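Local structure of THUMP domain-containing protein (Pyrococcus horikoshii, 1VBK) at residues Arg67-Val72 against Leu174-Glu179. The protein is of uncertain function but has the ferredoxin-like, THUMP and HUP-clan regions of the ThiI family, and probably binds RNA and ATP. Residues are numbered along the deposited sequence; the frame is centred on the assembly and turned at random.
Sequences RVFGIV and LPIGTE
Phe69 meets Leu174 and Ile176 beside two type II beta turns, Val68-Ile71 and Pro175-Thr178. The first turn leads into strand 71-81 of the ferredoxin-like part. The second lies in the loop running from strand 168-169 to strand 181-185, a strand of the parallel sheet of the ThiI-family part. The contact is buried and joins the two parts of the fold.

From the backbone of Phe69, CB comes first and lies 3.4 Å from Leu174 O. The next step sets CG beside the backbone N (chi1 -62°). Phe69 CD2 then reaches Ile176 CG1 at 4.0 Å. This methylene sits at the ring edge, near the ring plane. CD1 of Ile176 touches the same CD2. Beyond the two segments, Phe196 of helix 189-200 packs edge-to-face with the ring, and the side chain also touches Met199 and Tyr230.

Most of the remaining contact involves backbone atoms. Gly70 CA lies 3.7 Å from Pro175 N, and ring atoms CD and CG of Pro175 lie beside the same CA. Phe69 O takes a CH...O contact from Pro175 CA. A water donates to Phe69 O and accepts from Ile176 N. Within the second turn, Pro175 O accepts two bonds from Thr178: N at 3.1 Å, and OG1 at 2.7 Å in the carbonyl plane, on a lone pair.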
loop_
_atom_site.group_PDB
_atom_site.type_symbol
_atom_site.label_atom_id
_atom_site.label_comp_id
_atom_site.label_asym_id
_atom_site.label_seq_id
_atom_site.Cartn_x
_atom_site.Cartn_y
_atom_site.Cartn_z
ATOM N N ARG A 67 -6.595 1.557 -25.340
ATOM C CA ARG A 67 -5.994 2.372 -24.282
ATOM C C ARG A 67 -5.997 1.748 -22.889
ATOM O O ARG A 67 -5.657 2.415 -21.906
ATOM C CB ARG A 67 -6.676 3.742 -24.224
ATOM C CG ARG A 67 -6.529 4.558 -25.512
ATOM C CD ARG A 67 -6.927 6.011 -25.291
ATOM N NE ARG A 67 -8.300 6.145 -24.806
ATOM C CZ ARG A 67 -9.382 6.052 -25.573
ATOM N NH1 ARG A 67 -10.588 6.183 -25.038
ATOM N NH2 ARG A 67 -9.261 5.845 -26.876
ATOM N N VAL A 68 -6.368 0.475 -22.807
ATOM C CA VAL A 68 -6.412 -0.238 -21.531
ATOM C C VAL A 68 -5.161 -1.100 -21.347
ATOM O O VAL A 68 -4.963 -2.087 -22.060
ATOM C CB VAL A 68 -7.670 -1.130 -21.456
ATOM C CG1 VAL A 68 -7.676 -1.946 -20.160
ATOM C CG2 VAL A 68 -8.917 -0.252 -21.534
ATOM N N PHE A 69 -4.320 -0.730 -20.383
ATOM C CA PHE A 69 -3.090 -1.475 -20.139
ATOM C C PHE A 69 -3.338 -2.918 -19.711
ATOM O O PHE A 69 -4.326 -3.221 -19.045
ATOM C CB PHE A 69 -2.237 -0.754 -19.092
ATOM C CG PHE A 69 -1.803 0.624 -19.510
ATOM C CD1 PHE A 69 -1.110 0.816 -20.703
ATOM C CD2 PHE A 69 -2.089 1.731 -18.714
ATOM C CE1 PHE A 69 -0.707 2.090 -21.102
ATOM C CE2 PHE A 69 -1.689 3.017 -19.104
ATOM C CZ PHE A 69 -0.997 3.195 -20.301
ATOM N N GLY A 70 -2.429 -3.807 -20.099
ATOM C CA GLY A 70 -2.573 -5.207 -19.753
ATOM C C GLY A 70 -3.109 -6.017 -20.923
ATOM O O GLY A 70 -3.095 -7.250 -20.898
ATOM N N ILE A 71 -3.590 -5.315 -21.944
ATOM C CA ILE A 71 -4.137 -5.958 -23.134
ATOM C C ILE A 71 -3.052 -6.079 -24.192
ATOM O O ILE A 71 -2.411 -5.084 -24.550
ATOM C CB ILE A 71 -5.318 -5.141 -23.714
ATOM C CG1 ILE A 71 -6.490 -5.150 -22.728
ATOM C CG2 ILE A 71 -5.758 -5.726 -25.058
ATOM C CD1 ILE A 71 -7.672 -4.290 -23.182
ATOM N N VAL A 72 -2.834 -7.301 -24.673
ATOM C CA VAL A 72 -1.828 -7.553 -25.702
ATOM C C VAL A 72 -2.411 -7.294 -27.091
ATOM O O VAL A 72 -1.773 -6.651 -27.926
ATOM C CB VAL A 72 -1.291 -8.998 -25.617
ATOM C CG1 VAL A 72 -0.316 -9.260 -26.759
ATOM C CG2 VAL A 72 -0.590 -9.207 -24.277
ATOM N N LEU A 174 0.670 -3.997 -17.738
ATOM C CA LEU A 174 -0.138 -4.706 -16.748
ATOM C C LEU A 174 -1.381 -3.886 -16.408
ATOM O O LEU A 174 -1.359 -2.660 -16.458
ATOM C CB LEU A 174 0.696 -4.966 -15.489
ATOM C CG LEU A 174 1.944 -5.837 -15.703
ATOM C CD1 LEU A 174 2.822 -5.807 -14.462
ATOM C CD2 LEU A 174 1.530 -7.277 -16.024
ATOM N N PRO A 175 -2.489 -4.557 -16.062
ATOM C CA PRO A 175 -3.722 -3.837 -15.728
ATOM C C PRO A 175 -3.534 -2.850 -14.574
ATOM O O PRO A 175 -2.898 -3.171 -13.574
ATOM C CB PRO A 175 -4.697 -4.961 -15.374
ATOM C CG PRO A 175 -4.162 -6.148 -16.134
ATOM C CD PRO A 175 -2.678 -6.010 -15.943
ATOM N N ILE A 176 -4.087 -1.650 -14.723
ATOM C CA ILE A 176 -3.983 -0.635 -13.678
ATOM C C ILE A 176 -4.609 -1.193 -12.403
ATOM O O ILE A 176 -5.750 -1.653 -12.412
ATOM C CB ILE A 176 -4.720 0.664 -14.086
ATOM C CG1 ILE A 176 -3.984 1.325 -15.258
ATOM C CG2 ILE A 176 -4.813 1.621 -12.894
ATOM C CD1 ILE A 176 -4.570 2.643 -15.700
ATOM N N GLY A 177 -3.853 -1.160 -11.311
ATOM C CA GLY A 177 -4.367 -1.670 -10.053
ATOM C C GLY A 177 -3.758 -2.991 -9.609
ATOM O O GLY A 177 -3.816 -3.329 -8.429
ATOM N N THR A 178 -3.172 -3.740 -10.539
ATOM C CA THR A 178 -2.571 -5.024 -10.194
ATOM C C THR A 178 -1.226 -4.876 -9.492
ATOM O O THR A 178 -0.747 -5.816 -8.857
ATOM C CB THR A 178 -2.363 -5.911 -11.444
ATOM O OG1 THR A 178 -1.540 -5.218 -12.393
ATOM C CG2 THR A 178 -3.696 -6.258 -12.079
ATOM N N GLU A 179 -0.614 -3.700 -9.597
ATOM C CA GLU A 179 0.681 -3.488 -8.963
ATOM C C GLU A 179 0.707 -2.386 -7.906
ATOM O O GLU A 179 1.735 -1.744 -7.702
ATOM C CB GLU A 179 1.750 -3.212 -10.023
ATOM C CG GLU A 179 2.026 -4.382 -10.976
ATOM C CD GLU A 179 2.548 -5.631 -10.272
ATOM O OE1 GLU A 179 3.409 -5.503 -9.371
ATOM O OE2 GLU A 179 2.109 -6.746 -10.631
HETATM O O HOH W 1 -5.677 -1.469 -17.222
#